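Local coordinates for CHAD domain (Ricinus communis, PDB 6QV5), which probably binds inorganic polyphosphate, as a plant member of the all-helical CHAD family, and carries a bound zinc ion, at residues A[40-45]-A[58-62]; A[45-49]-A[144-149]; A[64-68]-A[88-92]; A[97-102]-A[136-140]; A[125-129]-A[254-258]. All coordinates share one frame; numbering follows the deposited sequence. Where two conformers were deposited one is given.

Interaction 1 (A[40-45]-A[58-62]); sequences HIQRNE and HQMRV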
# COMPACT_ATOMS: atom_id res chain seq x y z
N HIS A 40 4.75 6.36 -11.27
CA HIS A 40 4.78 5.00 -10.72
C HIS A 40 3.53 4.20 -11.13
O HIS A 40 3.62 3.00 -11.38
CB HIS A 40 4.95 5.05 -9.19
CG HIS A 40 5.30 3.75 -8.53
ND1 HIS A 40 5.21 3.59 -7.16
CD2 HIS A 40 5.76 2.60 -9.06
CE1 HIS A 40 5.59 2.35 -6.91
NE2 HIS A 40 5.93 1.71 -8.02
N ILE A 41 2.38 4.89 -11.24
CA ILE A 41 1.10 4.31 -11.67
C ILE A 41 1.09 4.12 -13.20
O ILE A 41 0.85 3.00 -13.67
CB ILE A 41 -0.10 5.18 -11.17
CG1 ILE A 41 -0.14 5.27 -9.63
CG2 ILE A 41 -1.45 4.68 -11.73
CD1 ILE A 41 -0.87 6.49 -9.06
N GLN A 42 1.35 5.22 -13.95
CA GLN A 42 1.35 5.29 -15.41
C GLN A 42 2.31 4.30 -16.10
O GLN A 42 1.92 3.66 -17.07
CB GLN A 42 1.63 6.74 -15.86
CG GLN A 42 1.60 6.98 -17.37
CD GLN A 42 2.98 6.96 -18.00
OE1 GLN A 42 3.88 7.72 -17.62
NE2 GLN A 42 3.17 6.09 -18.98
N ARG A 43 3.56 4.20 -15.62
CA ARG A 43 4.57 3.33 -16.24
C ARG A 43 4.29 1.82 -16.09
O ARG A 43 5.01 1.01 -16.68
CB ARG A 43 5.99 3.68 -15.75
CG ARG A 43 6.48 5.08 -16.15
CD ARG A 43 6.92 5.19 -17.60
NE ARG A 43 8.24 4.59 -17.82
CZ ARG A 43 8.53 3.77 -18.81
NH1 ARG A 43 7.61 3.42 -19.69
NH2 ARG A 43 9.76 3.28 -18.93
N ASN A 44 3.23 1.44 -15.35
CA ASN A 44 2.82 0.05 -15.16
C ASN A 44 1.52 -0.30 -15.90
O ASN A 44 1.18 -1.48 -15.99
CB ASN A 44 2.74 -0.30 -13.67
CG ASN A 44 4.09 -0.47 -13.03
OD1 ASN A 44 4.84 -1.41 -13.32
ND2 ASN A 44 4.44 0.44 -12.13
N GLU A 45 0.82 0.71 -16.47
CA GLU A 45 -0.44 0.62 -17.23
C GLU A 45 -0.52 -0.52 -18.24
O GLU A 45 -1.40 -1.38 -18.11
CB GLU A 45 -0.73 1.93 -17.96
CG GLU A 45 -1.39 3.01 -17.13
CD GLU A 45 -1.59 4.33 -17.84
OE1 GLU A 45 -1.72 4.34 -19.08
OE2 GLU A 45 -1.61 5.37 -17.14
N HIS A 58 1.45 -5.31 -8.65
CA HIS A 58 1.90 -4.96 -7.30
C HIS A 58 2.46 -3.54 -7.28
O HIS A 58 2.05 -2.74 -6.44
CB HIS A 58 2.94 -5.98 -6.78
CG HIS A 58 3.50 -5.68 -5.42
ND1 HIS A 58 4.81 -5.98 -5.10
CD2 HIS A 58 2.90 -5.13 -4.33
CE1 HIS A 58 4.97 -5.60 -3.84
NE2 HIS A 58 3.86 -5.08 -3.34
N GLN A 59 3.35 -3.22 -8.25
CA GLN A 59 3.95 -1.89 -8.38
C GLN A 59 2.92 -0.80 -8.67
O GLN A 59 3.04 0.30 -8.14
CB GLN A 59 5.08 -1.88 -9.42
CG GLN A 59 6.38 -2.56 -8.95
CD GLN A 59 6.90 -2.02 -7.63
OE1 GLN A 59 7.08 -0.81 -7.44
NE2 GLN A 59 7.15 -2.91 -6.68
N MET A 60 1.89 -1.11 -9.49
CA MET A 60 0.82 -0.16 -9.81
C MET A 60 -0.07 0.11 -8.60
O MET A 60 -0.45 1.26 -8.37
CB MET A 60 -0.01 -0.62 -11.02
CG MET A 60 -0.71 0.53 -11.71
SD MET A 60 -1.80 0.03 -13.06
CE MET A 60 -2.21 1.59 -13.71
N ARG A 61 -0.38 -0.95 -7.82
CA ARG A 61 -1.19 -0.87 -6.60
C ARG A 61 -0.47 -0.03 -5.54
O ARG A 61 -1.11 0.81 -4.89
CB ARG A 61 -1.53 -2.28 -6.06
CG ARG A 61 -2.39 -2.31 -4.78
CD ARG A 61 -3.79 -1.77 -5.01
NE ARG A 61 -4.48 -1.47 -3.76
CZ ARG A 61 -4.65 -0.24 -3.28
NH1 ARG A 61 -4.18 0.82 -3.93
NH2 ARG A 61 -5.30 -0.05 -2.14
N VAL A 62 0.86 -0.24 -5.38
CA VAL A 62 1.72 0.49 -4.44
C VAL A 62 1.75 1.98 -4.83
O VAL A 62 1.66 2.84 -3.96
CB VAL A 62 3.14 -0.16 -4.32
CG1 VAL A 62 4.16 0.79 -3.68
CG2 VAL A 62 3.07 -1.47 -3.54
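The imidazole of H40 lies with one face under the backbone carbonyl of Q59, whose O sits 3.2 Å above the ring plane and is displaced toward the rim. At the ring's edge, in its plane, is the side-chain amide of the same glutamine: H40 NE2 donates to Q59 OE1 over 2.8 Å, with 155° at the hydrogen. That donor is tilted out of the carbonyl plane of the amide, and the ring and amide planes stand 35° apart. V62 CG1 approaches CE1 of the H40 ring obliquely at 3.9 Å. Histidine suits the place because both its nitrogens are used; ND1 has a weak bond with R66 NH2. The other flat group, the amide of N44, is turned back on its own chain: N44 ND2 reaches H40 O at 2.8 Å and also F13 O, so two carbonyls fix its rotation, while Q59 CB lies 3.6 Å from N44 ND2. The rest of the contact is largely apolar. M60 leaves its helix with CG anti to the backbone N (chi1 -157°) and then runs fully extended, carrying M60 CE to 3.4 Å from I41 O. The same methyl is 3.7 Å from I41 CG2 and also touches E45 CG; an unbranched methionine can reach past the I41 carbonyl to these carbons. Segment 40-45 contains a type I beta turn from Q42 to E45; its first residues belong to helix 26-42, and M60 belongs to helix 54-73. Beyond them, Y149 of helix 147-163 packs on both I41 and M60, L95 of helix 82-108 touches M60 too, and A15 of a loop lies on H40.

Interaction 2 (A[45-49]-A[144-149]); sequences EVAVI and LLSPRY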
# COMPACT_ATOMS: atom_id res chain seq x y z
N GLU A 45 0.82 0.71 -16.47
CA GLU A 45 -0.44 0.62 -17.23
C GLU A 45 -0.52 -0.52 -18.24
O GLU A 45 -1.40 -1.38 -18.11
CB GLU A 45 -0.73 1.93 -17.96
CG GLU A 45 -1.39 3.01 -17.13
CD GLU A 45 -1.59 4.33 -17.84
OE1 GLU A 45 -1.72 4.34 -19.08
OE2 GLU A 45 -1.61 5.37 -17.14
N VAL A 46 0.35 -0.49 -19.27
CA VAL A 46 0.41 -1.44 -20.39
C VAL A 46 0.55 -2.90 -19.91
O VAL A 46 -0.21 -3.76 -20.37
CB VAL A 46 1.51 -1.05 -21.42
CG1 VAL A 46 1.51 -1.97 -22.63
CG2 VAL A 46 1.36 0.41 -21.87
N ALA A 47 1.48 -3.15 -18.98
CA ALA A 47 1.74 -4.47 -18.41
C ALA A 47 0.58 -5.03 -17.59
O ALA A 47 0.39 -6.25 -17.58
CB ALA A 47 3.01 -4.44 -17.59
N VAL A 48 -0.21 -4.16 -16.93
CA VAL A 48 -1.38 -4.58 -16.14
C VAL A 48 -2.54 -4.93 -17.09
O VAL A 48 -3.26 -5.90 -16.85
CB VAL A 48 -1.77 -3.55 -15.04
CG1 VAL A 48 -3.03 -3.98 -14.29
CG2 VAL A 48 -0.62 -3.36 -14.05
N ILE A 49 -2.68 -4.17 -18.19
CA ILE A 49 -3.72 -4.37 -19.20
C ILE A 49 -3.46 -5.64 -20.04
O ILE A 49 -4.32 -6.51 -20.11
CB ILE A 49 -3.94 -3.10 -20.09
CG1 ILE A 49 -4.53 -1.93 -19.26
CG2 ILE A 49 -4.81 -3.39 -21.32
CD1 ILE A 49 -4.29 -0.51 -19.86
N LEU A 144 -8.80 0.22 -16.45
CA LEU A 144 -7.72 1.08 -16.93
C LEU A 144 -7.97 1.57 -18.35
O LEU A 144 -7.54 2.68 -18.69
CB LEU A 144 -6.36 0.37 -16.83
CG LEU A 144 -5.87 -0.04 -15.44
CD1 LEU A 144 -4.58 -0.81 -15.53
CD2 LEU A 144 -5.71 1.16 -14.52
N LEU A 145 -8.66 0.75 -19.18
CA LEU A 145 -9.00 1.08 -20.56
C LEU A 145 -10.23 1.98 -20.65
O LEU A 145 -10.48 2.59 -21.69
CB LEU A 145 -9.24 -0.21 -21.39
CG LEU A 145 -8.02 -1.09 -21.69
CD1 LEU A 145 -8.46 -2.45 -22.18
CD2 LEU A 145 -7.09 -0.43 -22.72
N SER A 146 -11.01 2.07 -19.54
CA SER A 146 -12.21 2.90 -19.45
C SER A 146 -11.86 4.39 -19.42
O SER A 146 -10.80 4.74 -18.89
CB SER A 146 -13.03 2.51 -18.22
OG SER A 146 -12.45 2.99 -17.01
N PRO A 147 -12.73 5.30 -19.96
CA PRO A 147 -12.40 6.73 -19.92
C PRO A 147 -12.29 7.33 -18.52
O PRO A 147 -11.65 8.37 -18.37
CB PRO A 147 -13.53 7.38 -20.73
CG PRO A 147 -14.14 6.27 -21.52
CD PRO A 147 -14.02 5.07 -20.64
N ARG A 148 -12.87 6.66 -17.50
CA ARG A 148 -12.84 7.09 -16.09
C ARG A 148 -11.40 7.17 -15.56
O ARG A 148 -11.08 8.10 -14.82
CB ARG A 148 -13.70 6.16 -15.21
CG ARG A 148 -14.03 6.75 -13.85
CD ARG A 148 -14.77 5.79 -12.94
NE ARG A 148 -14.94 6.36 -11.61
CZ ARG A 148 -15.62 5.78 -10.62
NH1 ARG A 148 -16.22 4.61 -10.81
NH2 ARG A 148 -15.71 6.38 -9.44
N TYR A 149 -10.54 6.21 -15.94
CA TYR A 149 -9.14 6.17 -15.51
C TYR A 149 -8.30 7.28 -16.15
O TYR A 149 -7.60 8.00 -15.43
CB TYR A 149 -8.51 4.79 -15.75
CG TYR A 149 -7.02 4.76 -15.50
CD1 TYR A 149 -6.50 4.83 -14.21
CD2 TYR A 149 -6.11 4.72 -16.56
CE1 TYR A 149 -5.13 4.83 -13.98
CE2 TYR A 149 -4.74 4.73 -16.34
CZ TYR A 149 -4.25 4.78 -15.05
OH TYR A 149 -2.90 4.79 -14.82
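Y149 and E45 meet through a single hydrogen bond, Y149 OH donating to E45 OE2 over 2.7 Å. The oxygen is met from above the carboxylate plane, which stands almost upright to the ring, at 84°. Two conformations bring the groups together. E45 is extended beyond CG, so that its acid reaches the ring's edge near the ring plane, and Y149 has CG anti to its backbone N (chi1 172°), which points the hydroxyl toward helix 45-50. A tyrosine serves well here: its ring stays in the apolar layer while only the OH at its rim needs a polar partner. One face of that ring is covered by L144 CD2, 3.6 Å above its centre.

The other methyl of L144, CD1, touches V48 CG1 at 3.7 Å, so the leucine fork is shared between the ring and helix 45-50. I49 works through both its branches. Its CG1 arm, set beside the backbone N (chi1 -67°), carries I49 CD1 to L144 CB at 3.8 Å, and I49 CG2 turns to L145 CD1 at 3.9 Å. V48 and I49 are both beta-branched and offer methyls on two branches, with I49 longer by its CD1. S146, at the N-cap position, separates helix 122-145 from helix 147-163, and L144 and Y149 lie on either side of this break. A short helix seated against the break between two consecutive helices, its apolar side inward, is in keeping with the all-alpha CHAD domain.

Interaction 3 (A[64-68]-A[88-92]); sequences VRRLR and ISWLG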
# COMPACT_ATOMS: atom_id res chain seq x y z
N VAL A 64 -0.62 3.67 -6.35
CA VAL A 64 -1.93 4.22 -6.00
C VAL A 64 -1.96 4.53 -4.49
O VAL A 64 -2.41 5.62 -4.10
CB VAL A 64 -3.11 3.30 -6.46
CG1 VAL A 64 -4.45 3.76 -5.89
CG2 VAL A 64 -3.17 3.23 -7.98
N ARG A 65 -1.42 3.61 -3.66
CA ARG A 65 -1.32 3.76 -2.21
C ARG A 65 -0.41 4.93 -1.84
O ARG A 65 -0.76 5.70 -0.94
CB ARG A 65 -0.79 2.47 -1.56
CG ARG A 65 -1.88 1.49 -1.19
CD ARG A 65 -1.40 0.53 -0.12
NE ARG A 65 -2.17 -0.71 -0.13
CZ ARG A 65 -1.83 -1.80 -0.82
NH1 ARG A 65 -0.72 -1.80 -1.56
NH2 ARG A 65 -2.58 -2.89 -0.77
N ARG A 66 0.74 5.07 -2.54
CA ARG A 66 1.72 6.16 -2.36
C ARG A 66 1.09 7.51 -2.69
O ARG A 66 1.33 8.48 -1.98
CB ARG A 66 2.96 5.93 -3.23
CG ARG A 66 3.94 4.91 -2.66
CD ARG A 66 5.12 4.66 -3.58
NE ARG A 66 6.09 5.75 -3.55
CZ ARG A 66 6.28 6.62 -4.54
NH1 ARG A 66 7.18 7.58 -4.41
NH2 ARG A 66 5.59 6.51 -5.67
N LEU A 67 0.25 7.55 -3.75
CA LEU A 67 -0.46 8.75 -4.19
C LEU A 67 -1.50 9.19 -3.15
O LEU A 67 -1.55 10.37 -2.81
CB LEU A 67 -1.13 8.50 -5.56
CG LEU A 67 -1.93 9.66 -6.18
CD1 LEU A 67 -1.02 10.69 -6.83
CD2 LEU A 67 -2.93 9.14 -7.19
N ARG A 68 -2.30 8.23 -2.62
CA ARG A 68 -3.33 8.49 -1.61
C ARG A 68 -2.73 9.02 -0.30
O ARG A 68 -3.28 9.96 0.28
CB ARG A 68 -4.19 7.25 -1.36
CG ARG A 68 -5.61 7.60 -0.94
CD ARG A 68 -6.24 6.52 -0.08
NE ARG A 68 -6.76 5.41 -0.86
CZ ARG A 68 -8.01 5.33 -1.33
NH1 ARG A 68 -8.87 6.31 -1.10
NH2 ARG A 68 -8.40 4.27 -2.02
N ILE A 88 -10.03 7.85 -7.18
CA ILE A 88 -8.79 7.27 -6.64
C ILE A 88 -9.16 6.03 -5.81
O ILE A 88 -8.50 4.99 -5.92
CB ILE A 88 -7.96 8.32 -5.84
CG1 ILE A 88 -7.32 9.35 -6.80
CG2 ILE A 88 -6.88 7.67 -4.96
CD1 ILE A 88 -7.09 10.73 -6.21
N SER A 89 -10.27 6.13 -5.04
CA SER A 89 -10.81 5.04 -4.22
C SER A 89 -11.31 3.90 -5.10
O SER A 89 -11.13 2.73 -4.75
CB SER A 89 -11.94 5.56 -3.32
OG SER A 89 -11.44 6.51 -2.39
N TRP A 90 -11.90 4.23 -6.27
CA TRP A 90 -12.39 3.28 -7.27
C TRP A 90 -11.20 2.52 -7.89
O TRP A 90 -11.26 1.30 -7.99
CB TRP A 90 -13.24 3.99 -8.34
CG TRP A 90 -13.38 3.23 -9.63
CD1 TRP A 90 -14.19 2.16 -9.87
CD2 TRP A 90 -12.68 3.48 -10.85
NE1 TRP A 90 -14.04 1.73 -11.17
CE2 TRP A 90 -13.11 2.53 -11.80
CE3 TRP A 90 -11.71 4.43 -11.24
CZ2 TRP A 90 -12.62 2.49 -13.11
CZ3 TRP A 90 -11.22 4.38 -12.54
CH2 TRP A 90 -11.68 3.43 -13.46
N LEU A 91 -10.14 3.26 -8.28
CA LEU A 91 -8.91 2.71 -8.87
C LEU A 91 -8.18 1.80 -7.88
O LEU A 91 -7.67 0.75 -8.27
CB LEU A 91 -8.00 3.85 -9.37
CG LEU A 91 -6.64 3.48 -10.00
CD1 LEU A 91 -6.82 2.66 -11.27
CD2 LEU A 91 -5.83 4.72 -10.30
N GLY A 92 -8.16 2.20 -6.60
CA GLY A 92 -7.55 1.45 -5.51
C GLY A 92 -8.26 0.14 -5.24
O GLY A 92 -7.61 -0.87 -4.96
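R68 spans the gap to S89 with its whole side chain. Its CB starts toward helix 88-92, and R68 CG continues anti to the backbone N (chi1 -150°), passing 4.2 Å from I88 CG2. The chain then bends at chi3 (-81°), which brings the guanidinium round so that I88 CG2 lies over one of its faces. At the tip R68 NH1 donates to S89 OG, 2.9 Å away and nearly straight at 165°, the oxygen lying in the guanidinium plane. R68 NH2 rests 3.4 Å from S89 CA. The serine hydroxyl has two partners, R68 NH1 and Q85 O of its own helix.

Both segments belong to neighbouring helices, 54-73 and 82-108, that run antiparallel as a helical hairpin in this bundle, their local axes 10.5 Å apart. Arginine fits at the border, with its methylenes over I88 and its guanidinium bonded to S89 at the partly exposed edge. Deeper in, V64 is forked between two partners: V64 CG2 meets L91 CD2 at 3.8 Å, and V64 CG1 lies 3.9 Å from G92 CA. The missing side chain at G92 leaves room for the R68 guanidinium. L67 CD2 brushes I88 CG1 at 4.4 Å, and L156 of helix 147-163 touches both L67 and I88.

Interaction 4 (A[97-102]-A[136-140]); sequences AARDWD and KRHAA. With ZN (zinc ion), chain B.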
# COMPACT_ATOMS: atom_id res chain seq x y z
N ALA A 97 -8.43 -5.55 -5.53
CA ALA A 97 -9.15 -6.82 -5.66
C ALA A 97 -8.31 -7.83 -6.46
O ALA A 97 -8.25 -8.99 -6.09
CB ALA A 97 -10.50 -6.61 -6.33
N ALA A 98 -7.65 -7.35 -7.54
CA ALA A 98 -6.78 -8.17 -8.39
C ALA A 98 -5.51 -8.57 -7.63
O ALA A 98 -5.05 -9.71 -7.77
CB ALA A 98 -6.43 -7.43 -9.67
N ARG A 99 -4.96 -7.65 -6.80
CA ARG A 99 -3.77 -7.87 -5.97
C ARG A 99 -4.06 -8.89 -4.86
O ARG A 99 -3.27 -9.81 -4.67
CB ARG A 99 -3.24 -6.53 -5.41
CG ARG A 99 -2.03 -6.64 -4.46
CD ARG A 99 -0.76 -7.13 -5.14
NE ARG A 99 0.31 -7.36 -4.17
CZ ARG A 99 1.34 -8.17 -4.36
NH1 ARG A 99 1.45 -8.86 -5.49
NH2 ARG A 99 2.27 -8.32 -3.42
N ASP A 100 -5.20 -8.73 -4.15
CA ASP A 100 -5.66 -9.61 -3.06
C ASP A 100 -5.72 -11.08 -3.49
O ASP A 100 -5.25 -11.95 -2.75
CB ASP A 100 -7.04 -9.17 -2.53
CG ASP A 100 -7.06 -7.93 -1.64
OD1 ASP A 100 -5.96 -7.41 -1.32
OD2 ASP A 100 -8.16 -7.49 -1.26
N TRP A 101 -6.26 -11.35 -4.70
CA TRP A 101 -6.36 -12.70 -5.25
C TRP A 101 -5.02 -13.25 -5.72
O TRP A 101 -4.82 -14.47 -5.70
CB TRP A 101 -7.43 -12.77 -6.35
CG TRP A 101 -8.82 -12.82 -5.80
CD1 TRP A 101 -9.63 -11.76 -5.54
CD2 TRP A 101 -9.52 -13.98 -5.33
NE1 TRP A 101 -10.82 -12.19 -4.99
CE2 TRP A 101 -10.77 -13.55 -4.85
CE3 TRP A 101 -9.22 -15.36 -5.31
CZ2 TRP A 101 -11.73 -14.44 -4.34
CZ3 TRP A 101 -10.17 -16.24 -4.82
CH2 TRP A 101 -11.40 -15.78 -4.34
N ASP A 102 -4.08 -12.37 -6.12
CA ASP A 102 -2.74 -12.76 -6.55
C ASP A 102 -1.86 -13.14 -5.35
O ASP A 102 -1.04 -14.05 -5.48
CB ASP A 102 -2.08 -11.65 -7.38
CG ASP A 102 -1.72 -12.03 -8.81
OD1 ASP A 102 -1.91 -13.21 -9.18
OD2 ASP A 102 -1.26 -11.15 -9.56
N LYS A 136 -9.98 -11.30 -12.23
CA LYS A 136 -9.85 -10.04 -11.50
C LYS A 136 -8.82 -9.13 -12.19
O LYS A 136 -8.97 -7.91 -12.16
CB LYS A 136 -9.49 -10.27 -10.02
CG LYS A 136 -10.61 -10.89 -9.18
CD LYS A 136 -11.66 -9.89 -8.71
CE LYS A 136 -12.77 -10.59 -7.97
NZ LYS A 136 -13.84 -9.65 -7.56
N ARG A 137 -7.80 -9.74 -12.83
CA ARG A 137 -6.77 -9.04 -13.60
C ARG A 137 -7.39 -8.46 -14.87
O ARG A 137 -7.08 -7.33 -15.24
CB ARG A 137 -5.59 -9.99 -13.92
CG ARG A 137 -4.43 -9.37 -14.73
CD ARG A 137 -3.76 -8.18 -14.05
NE ARG A 137 -2.53 -7.79 -14.74
CZ ARG A 137 -1.31 -8.12 -14.34
NH1 ARG A 137 -1.14 -8.84 -13.24
NH2 ARG A 137 -0.25 -7.73 -15.03
N HIS A 138 -8.30 -9.22 -15.52
CA HIS A 138 -9.03 -8.80 -16.71
C HIS A 138 -9.99 -7.66 -16.38
O HIS A 138 -10.12 -6.72 -17.16
CB HIS A 138 -9.78 -9.98 -17.35
CG HIS A 138 -8.90 -10.90 -18.15
ND1 HIS A 138 -9.39 -12.07 -18.71
CD2 HIS A 138 -7.58 -10.80 -18.45
CE1 HIS A 138 -8.37 -12.63 -19.33
NE2 HIS A 138 -7.26 -11.90 -19.21
N ALA A 139 -10.62 -7.74 -15.19
CA ALA A 139 -11.54 -6.72 -14.67
C ALA A 139 -10.79 -5.42 -14.38
O ALA A 139 -11.31 -4.34 -14.66
CB ALA A 139 -12.24 -7.22 -13.42
N ALA A 140 -9.55 -5.53 -13.85
CA ALA A 140 -8.68 -4.39 -13.55
C ALA A 140 -8.18 -3.76 -14.85
O ALA A 140 -8.09 -2.53 -14.93
CB ALA A 140 -7.50 -4.84 -12.70
ZN ZN B . -5.79 -13.03 -19.71
O HOH W 1 -2.75 -10.63 -11.79
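Van der Waals packing carries most of this contact, and A98 is at its centre. A98 CB lies 3.6 Å from K136 O and makes an apolar contact with A140 CB at 4.1 Å, and the CA atoms of A98 and K136 are only 4.8 Å apart. Alanine is right for such a place, because a single methyl lets two backbones approach closely. K136 contributes its methylenes: its chain is bent at chi2 (-80°), which carries it across the indole of W101 at a slant, with K136 CG 3.9 Å from W101 CD1 and K136 CE near W101 NE1. A133 and L257 also touch the indole. The long aliphatic part of this partly exposed lysine suits it to packing on an aromatic ring.

The local axes of helices 82-108 and 122-145 come within 8.8 Å and run antiparallel, at 159°, as in a tightly packed helical pair of a bundle.

The polar part is bridged by water. D102 OD2 and R137 NH1 are too far apart for a salt bridge, but one water donates to D102 OD2 at 2.7 Å and accepts from R137 NH1 at 2.8 Å. The same guanidinium is held by the carbonyls of D53, V48 and A47, so the arginine ties helix 122-145 to the segment around helix 45-50.

Metal binding involves the next residue: H138 NE2 coordinates the zinc ion at 1.9 Å, and H52 supplies the second histidine of the site.

Interaction 5 (A[125-129]-A[254-258]); sequences LNALV and LQELA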
# COMPACT_ATOMS: atom_id res chain seq x y z
N LEU A 125 -8.71 -26.42 -5.95
CA LEU A 125 -8.93 -25.13 -5.30
C LEU A 125 -7.93 -24.11 -5.86
O LEU A 125 -8.31 -22.97 -6.13
CB LEU A 125 -8.81 -25.25 -3.77
CG LEU A 125 -8.97 -23.97 -2.94
CD1 LEU A 125 -10.40 -23.46 -2.96
CD2 LEU A 125 -8.53 -24.19 -1.51
N ASN A 126 -6.66 -24.53 -6.04
CA ASN A 126 -5.57 -23.72 -6.59
C ASN A 126 -5.90 -23.30 -8.03
O ASN A 126 -5.59 -22.17 -8.42
CB ASN A 126 -4.25 -24.49 -6.55
CG ASN A 126 -3.05 -23.63 -6.84
OD1 ASN A 126 -2.53 -22.93 -5.97
ND2 ASN A 126 -2.58 -23.67 -8.08
N ALA A 127 -6.56 -24.19 -8.80
CA ALA A 127 -6.99 -23.95 -10.17
C ALA A 127 -8.16 -22.96 -10.20
O ALA A 127 -8.23 -22.13 -11.11
CB ALA A 127 -7.40 -25.26 -10.83
N LEU A 128 -9.06 -23.04 -9.19
CA LEU A 128 -10.22 -22.15 -9.05
C LEU A 128 -9.76 -20.74 -8.64
O LEU A 128 -10.26 -19.77 -9.21
CB LEU A 128 -11.25 -22.72 -8.05
CG LEU A 128 -12.55 -21.93 -7.83
CD1 LEU A 128 -13.45 -21.94 -9.07
CD2 LEU A 128 -13.32 -22.48 -6.65
N VAL A 129 -8.82 -20.64 -7.68
CA VAL A 129 -8.26 -19.37 -7.20
C VAL A 129 -7.50 -18.67 -8.35
O VAL A 129 -7.66 -17.46 -8.52
CB VAL A 129 -7.44 -19.55 -5.89
CG1 VAL A 129 -6.63 -18.30 -5.55
CG2 VAL A 129 -8.35 -19.92 -4.73
N LEU A 254 -11.86 -16.50 0.69
CA LEU A 254 -12.30 -17.89 0.53
C LEU A 254 -13.75 -18.10 0.96
O LEU A 254 -14.48 -18.81 0.27
CB LEU A 254 -11.35 -18.88 1.23
CG LEU A 254 -9.97 -19.08 0.59
CD1 LEU A 254 -9.00 -19.68 1.58
CD2 LEU A 254 -10.05 -19.93 -0.67
N GLN A 255 -14.19 -17.44 2.06
CA GLN A 255 -15.57 -17.50 2.56
C GLN A 255 -16.54 -16.93 1.51
O GLN A 255 -17.63 -17.47 1.33
CB GLN A 255 -15.70 -16.80 3.93
CG GLN A 255 -17.11 -16.78 4.56
CD GLN A 255 -17.72 -18.15 4.76
OE1 GLN A 255 -17.33 -18.92 5.64
NE2 GLN A 255 -18.71 -18.48 3.94
N GLU A 256 -16.11 -15.86 0.80
CA GLU A 256 -16.87 -15.22 -0.29
C GLU A 256 -16.94 -16.17 -1.49
O GLU A 256 -17.98 -16.25 -2.15
CB GLU A 256 -16.21 -13.90 -0.70
CG GLU A 256 -16.53 -12.73 0.22
CD GLU A 256 -15.74 -11.46 -0.04
OE1 GLU A 256 -15.56 -11.08 -1.22
OE2 GLU A 256 -15.31 -10.83 0.96
N LEU A 257 -15.83 -16.90 -1.76
CA LEU A 257 -15.70 -17.89 -2.83
C LEU A 257 -16.58 -19.12 -2.55
O LEU A 257 -17.11 -19.71 -3.48
CB LEU A 257 -14.22 -18.28 -3.03
CG LEU A 257 -13.87 -19.27 -4.15
CD1 LEU A 257 -13.97 -18.62 -5.52
CD2 LEU A 257 -12.48 -19.83 -3.96
N ALA A 258 -16.75 -19.48 -1.25
CA ALA A 258 -17.57 -20.61 -0.81
C ALA A 258 -19.06 -20.37 -1.10
O ALA A 258 -19.76 -21.31 -1.48
CB ALA A 258 -17.37 -20.86 0.67
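The shortest polar bonds here run along the helices rather than between them: V129 N donates to L125 O, and A258 N to L254 O, at 2.8 Å each. With the backbones satisfied in this way, the faces that meet can be wholly apolar, and no hydrogen bond crosses the contact. L257 is the centre of it. L257 CD2 is approached by three residues, L128 CD2 at 3.9 Å, V129 CG2 at 4.2 Å and L125 CD1 at 4.3 Å. L128 and L257 meet tip to tip; each has CG anti to its backbone N (chi1 -178° for both), a setting that sends the fork out from its helix across the gap. Leucine is the fitting residue for this, long enough to reach over a wide separation and ending in two methyls that can be shared. L254 adds a second contact, L254 CD2 lying 4.2 Å from L125 CD1. V129 is shorter and beta-branched, so it offers CG2 to L257 while its CG1 meets W101 of helix 82-108.

The local axes stay 12.6 Å apart, so only the side chains bridge the space, and the buried area is small. V268 and A271 of helix 265-281 cover L125, and A264 of a loop touches L128. Touching residues spaced three and four apart, L125, L128 and V129 on one segment and L254 and L257 on the other, line one stripe of each helix. The local axes of the two segments cross at 95°, a near-orthogonal packing of helices in this all-alpha protein.

Interactions 1, 2 and 3 form one continuous core: the centres of 1 and 2 lie about 11 Å apart, those of 1 and 3 about 10 Å. M60 and Y149 join 1 to 2, I41 and L67 join 1 to 3, and L91 touches L144 and Y149 between 2 and 3. Interaction 4 is tied to interaction 2 by R137, whose guanidinium bonds to the A47 and V48 carbonyls of helix 45-50, and holds H138, a ligand of the zinc ion; the R137 side chain is about 4 Å from that of H52, the other ligand. Interaction 5 is remote from interactions 1 to 3. The centres of interactions 4 and 5 are about 14 Å apart, and the two touch through W101.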